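Local coordinates for FMN-binding protein (PDB 3IN6), which binds flavin mononucleotide at the interface of its dimer, though the reaction this flavoprotein serves is not established, at residues L18-I26 against S92-V100. Sequence-based numbering, arbitrary orientation.
Sequences LLEKARSLI and SKDGIRVYV. With FMN (flavin mononucleotide), chain E.
Ile96 stands at the middle of this packing, its CG1 resting 4.0 Å from the methyl CB of Ala22. Because CG1 lies anti to the backbone N (chi1 -166°), the two branches divide the helix surface between them: CD1 runs to Leu18 CD2, 4.1 Å away, while CG2 and CB lie against Leu25 CD1. Two residues further along the strand, on the same face, Val98 CG2 meets the same Ala22 methyl at 4.0 Å and, more loosely, Ile26 CG1. Leu25 CD1 also lies over the backbone at Gly95, 3.7 Å from its C atom, and borders Asp94 OD2. Beyond it comes the polar edge. Lys21, its chain extended, leaves the helix beside Ile96 CD1 and brings NZ to within 3.0 Å of Asp94 OD1, a salt bridge whose hydrogen bond is weak. With an alanine at Asp94 the Lys21 ammonium would probably lose its carboxylate mate and swing more freely, and Leu25 CD1 a neighbour. Asp94 and Lys93 together form a classic beta bulge opposite Leu86 of the adjacent strand 79-87. Helix 18-26 crosses the strand at -105°, their axes 8.3 Å apart. Arg97 points away from the helix, and its NH1 donates to FMN O2P at 3.1 Å. Consistent with the FMN-binding split-barrel fold, helix 2-28 packs across one face of strand 92-106 while Arg97 on the other holds the flavin phosphate at the dimer interface.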
loop_
_atom_site.group_PDB
_atom_site.type_symbol
_atom_site.label_atom_id
_atom_site.label_comp_id
_atom_site.label_asym_id
_atom_site.label_seq_id
_atom_site.Cartn_x
_atom_site.Cartn_y
_atom_site.Cartn_z
ATOM N N LEU A 18 7.203 -15.899 10.125
ATOM C CA LEU A 18 6.828 -14.899 9.133
ATOM C C LEU A 18 6.383 -15.548 7.824
ATOM O O LEU A 18 5.363 -15.140 7.250
ATOM C CB LEU A 18 7.979 -13.937 8.896
ATOM C CG LEU A 18 8.239 -13.003 10.080
ATOM C CD1 LEU A 18 9.637 -12.382 9.997
ATOM C CD2 LEU A 18 7.145 -11.930 10.146
ATOM N N LEU A 19 7.135 -16.553 7.359
ATOM C CA LEU A 19 6.782 -17.278 6.134
ATOM C C LEU A 19 5.393 -17.923 6.255
ATOM O O LEU A 19 4.600 -17.895 5.310
ATOM C CB LEU A 19 7.822 -18.355 5.819
ATOM C CG LEU A 19 9.175 -17.872 5.269
ATOM C CD1 LEU A 19 10.282 -18.911 5.458
ATOM C CD2 LEU A 19 8.991 -17.486 3.808
ATOM N N GLU A 20 5.092 -18.515 7.397
ATOM C CA GLU A 20 3.779 -19.178 7.546
ATOM C C GLU A 20 2.628 -18.200 7.628
ATOM O O GLU A 20 1.589 -18.407 7.006
ATOM C CB GLU A 20 3.787 -20.159 8.695
ATOM C CG GLU A 20 4.788 -21.293 8.447
ATOM C CD GLU A 20 4.537 -21.987 7.120
ATOM O OE1 GLU A 20 3.401 -22.451 6.892
ATOM O OE2 GLU A 20 5.474 -22.071 6.311
ATOM N N LYS A 21 2.816 -17.117 8.363
ATOM C CA LYS A 21 1.788 -16.092 8.459
ATOM C C LYS A 21 1.533 -15.495 7.079
ATOM O O LYS A 21 0.398 -15.271 6.698
ATOM C CB LYS A 21 2.217 -15.004 9.425
ATOM C CG LYS A 21 1.105 -14.063 9.810
ATOM C CD LYS A 21 1.607 -13.142 10.895
ATOM C CE LYS A 21 0.497 -12.404 11.565
ATOM N NZ LYS A 21 1.028 -11.576 12.676
ATOM N N ALA A 22 2.604 -15.260 6.330
ATOM C CA ALA A 22 2.498 -14.724 4.982
ATOM C C ALA A 22 1.753 -15.704 4.072
ATOM O O ALA A 22 0.851 -15.304 3.330
ATOM C CB ALA A 22 3.892 -14.428 4.425
ATOM N N ARG A 23 2.134 -16.983 4.145
ATOM C CA ARG A 23 1.521 -18.044 3.339
ATOM C C ARG A 23 0.022 -18.018 3.509
ATOM O O ARG A 23 -0.710 -17.991 2.524
ATOM C CB ARG A 23 2.018 -19.447 3.755
ATOM C CG ARG A 23 1.598 -20.552 2.796
ATOM C CD ARG A 23 2.083 -21.967 3.216
ATOM N NE ARG A 23 3.421 -21.914 3.744
ATOM C CZ ARG A 23 4.491 -21.694 2.983
ATOM N NH1 ARG A 23 4.352 -21.533 1.672
ATOM N NH2 ARG A 23 5.683 -21.632 3.537
ATOM N N SER A 24 -0.427 -18.046 4.761
ATOM C CA SER A 24 -1.859 -18.062 5.055
ATOM C C SER A 24 -2.603 -16.847 4.525
ATOM O O SER A 24 -3.619 -16.994 3.846
ATOM C CB SER A 24 -2.104 -18.160 6.553
ATOM O OG SER A 24 -1.791 -19.455 7.020
ATOM N N LEU A 25 -2.090 -15.657 4.830
ATOM C CA LEU A 25 -2.765 -14.415 4.450
ATOM C C LEU A 25 -2.747 -14.174 2.936
ATOM O O LEU A 25 -3.724 -13.719 2.380
ATOM C CB LEU A 25 -2.171 -13.228 5.218
ATOM C CG LEU A 25 -2.425 -13.237 6.728
ATOM C CD1 LEU A 25 -1.512 -12.283 7.467
ATOM C CD2 LEU A 25 -3.887 -12.910 7.009
ATOM N N ILE A 26 -1.629 -14.453 2.269
ATOM C CA ILE A 26 -1.579 -14.284 0.828
ATOM C C ILE A 26 -2.542 -15.256 0.140
ATOM O O ILE A 26 -3.411 -14.848 -0.638
ATOM C CB ILE A 26 -0.159 -14.481 0.260
ATOM C CG1 ILE A 26 0.753 -13.332 0.699
ATOM C CG2 ILE A 26 -0.194 -14.535 -1.268
ATOM C CD1 ILE A 26 0.390 -11.971 0.077
ATOM N N SER A 92 -8.118 -3.456 14.511
ATOM C CA SER A 92 -7.014 -4.161 13.864
ATOM C C SER A 92 -7.116 -5.648 14.201
ATOM O O SER A 92 -7.355 -6.006 15.365
ATOM C CB SER A 92 -5.668 -3.611 14.332
ATOM O OG SER A 92 -4.603 -4.396 13.830
ATOM N N LYS A 93 -6.980 -6.501 13.187
ATOM C CA LYS A 93 -7.021 -7.957 13.378
ATOM C C LYS A 93 -5.683 -8.612 13.135
ATOM O O LYS A 93 -5.174 -9.298 14.019
ATOM C CB LYS A 93 -8.099 -8.619 12.508
ATOM C CG LYS A 93 -9.302 -9.165 13.291
ATOM C CD LYS A 93 -9.976 -8.147 14.175
ATOM C CE LYS A 93 -10.892 -8.847 15.157
ATOM N NZ LYS A 93 -11.554 -7.890 16.065
ATOM N N ASP A 94 -5.113 -8.407 11.945
ATOM C CA ASP A 94 -3.839 -9.024 11.597
ATOM C C ASP A 94 -3.369 -8.546 10.220
ATOM O O ASP A 94 -4.068 -7.810 9.537
ATOM C CB ASP A 94 -4.006 -10.546 11.564
ATOM C CG ASP A 94 -2.697 -11.283 11.720
ATOM O OD1 ASP A 94 -1.871 -10.863 12.563
ATOM O OD2 ASP A 94 -2.507 -12.299 11.018
ATOM N N GLY A 95 -2.180 -8.958 9.808
ATOM C CA GLY A 95 -1.673 -8.568 8.491
ATOM C C GLY A 95 -0.226 -8.936 8.278
ATOM O O GLY A 95 0.418 -9.449 9.158
ATOM N N ILE A 96 0.300 -8.646 7.103
ATOM C CA ILE A 96 1.694 -8.975 6.802
ATOM C C ILE A 96 2.166 -8.091 5.669
ATOM O O ILE A 96 1.341 -7.549 4.903
ATOM C CB ILE A 96 1.800 -10.459 6.357
ATOM C CG1 ILE A 96 3.250 -10.985 6.360
ATOM C CG2 ILE A 96 1.114 -10.657 4.967
ATOM C CD1 ILE A 96 3.885 -11.169 7.750
ATOM N N ARG A 97 3.485 -7.933 5.565
ATOM C CA ARG A 97 4.096 -7.216 4.465
ATOM C C ARG A 97 5.075 -8.151 3.824
ATOM O O ARG A 97 5.958 -8.684 4.504
ATOM C CB ARG A 97 4.822 -5.968 4.927
ATOM C CG ARG A 97 3.913 -4.835 5.288
ATOM C CD ARG A 97 4.693 -3.621 5.781
ATOM N NE ARG A 97 5.439 -3.868 7.010
ATOM C CZ ARG A 97 6.172 -2.948 7.637
ATOM N NH1 ARG A 97 6.264 -1.708 7.167
ATOM N NH2 ARG A 97 6.821 -3.265 8.746
ATOM N N VAL A 98 4.911 -8.368 2.519
ATOM C CA VAL A 98 5.806 -9.225 1.776
ATOM C C VAL A 98 6.479 -8.424 0.656
ATOM O O VAL A 98 5.818 -8.008 -0.304
ATOM C CB VAL A 98 5.050 -10.416 1.163
ATOM C CG1 VAL A 98 6.016 -11.362 0.527
ATOM C CG2 VAL A 98 4.178 -11.157 2.219
ATOM N N TYR A 99 7.799 -8.249 0.765
ATOM C CA TYR A 99 8.599 -7.505 -0.205
ATOM C C TYR A 99 9.097 -8.404 -1.308
ATOM O O TYR A 99 9.667 -9.466 -1.048
ATOM C CB TYR A 99 9.780 -6.828 0.487
ATOM C CG TYR A 99 9.349 -5.862 1.555
ATOM C CD1 TYR A 99 8.964 -6.313 2.802
ATOM C CD2 TYR A 99 9.346 -4.496 1.329
ATOM C CE1 TYR A 99 8.587 -5.459 3.781
ATOM C CE2 TYR A 99 8.939 -3.623 2.315
ATOM C CZ TYR A 99 8.579 -4.111 3.542
ATOM O OH TYR A 99 8.173 -3.269 4.544
ATOM N N VAL A 100 8.953 -7.936 -2.547
ATOM C CA VAL A 100 9.203 -8.764 -3.694
ATOM C C VAL A 100 9.996 -8.098 -4.829
ATOM O O VAL A 100 10.137 -6.887 -4.900
ATOM C CB VAL A 100 7.852 -9.219 -4.303
ATOM C CG1 VAL A 100 7.041 -10.110 -3.325
ATOM C CG2 VAL A 100 7.013 -7.985 -4.730
HETATM N N1 FMN E . 3.127 5.513 12.774
HETATM C C2 FMN E . 3.302 6.847 12.507
HETATM O O2 FMN E . 4.446 7.312 12.488
HETATM N N3 FMN E . 2.195 7.647 12.250
HETATM C C4 FMN E . 0.917 7.107 12.271
HETATM O O4 FMN E . -0.066 7.818 12.056
HETATM C C4A FMN E . 0.745 5.758 12.548
HETATM N N5 FMN E . -0.526 5.210 12.574
HETATM C C5A FMN E . -0.689 3.869 12.854
HETATM C C6 FMN E . -1.981 3.350 12.872
HETATM C C7 FMN E . -2.189 2.004 13.146
HETATM C C7M FMN E . -3.593 1.467 13.160
HETATM C C8 FMN E . -1.097 1.173 13.393
HETATM C C8M FMN E . -1.313 -0.287 13.681
HETATM C C9 FMN E . 0.200 1.688 13.363
HETATM C C9A FMN E . 0.420 3.050 13.099
HETATM N N10 FMN E . 1.709 3.606 13.061
HETATM C C10 FMN E . 1.862 4.957 12.801
HETATM C "C1'" FMN E . 2.954 2.794 13.341
HETATM C "C2'" FMN E . 3.717 2.389 12.077
HETATM O "O2'" FMN E . 2.869 1.696 11.200
HETATM C "C3'" FMN E . 4.926 1.531 12.471
HETATM O "O3'" FMN E . 5.866 2.382 13.104
HETATM C "C4'" FMN E . 5.546 0.785 11.279
HETATM O "O4'" FMN E . 6.420 -0.238 11.705
HETATM C "C5'" FMN E . 6.346 1.723 10.401
HETATM O "O5'" FMN E . 6.839 1.022 9.293
HETATM P P FMN E . 8.232 1.423 8.589
HETATM O O1P FMN E . 8.135 2.832 8.057
HETATM O O2P FMN E . 8.452 0.461 7.445
HETATM O O3P FMN E . 9.394 1.301 9.566
#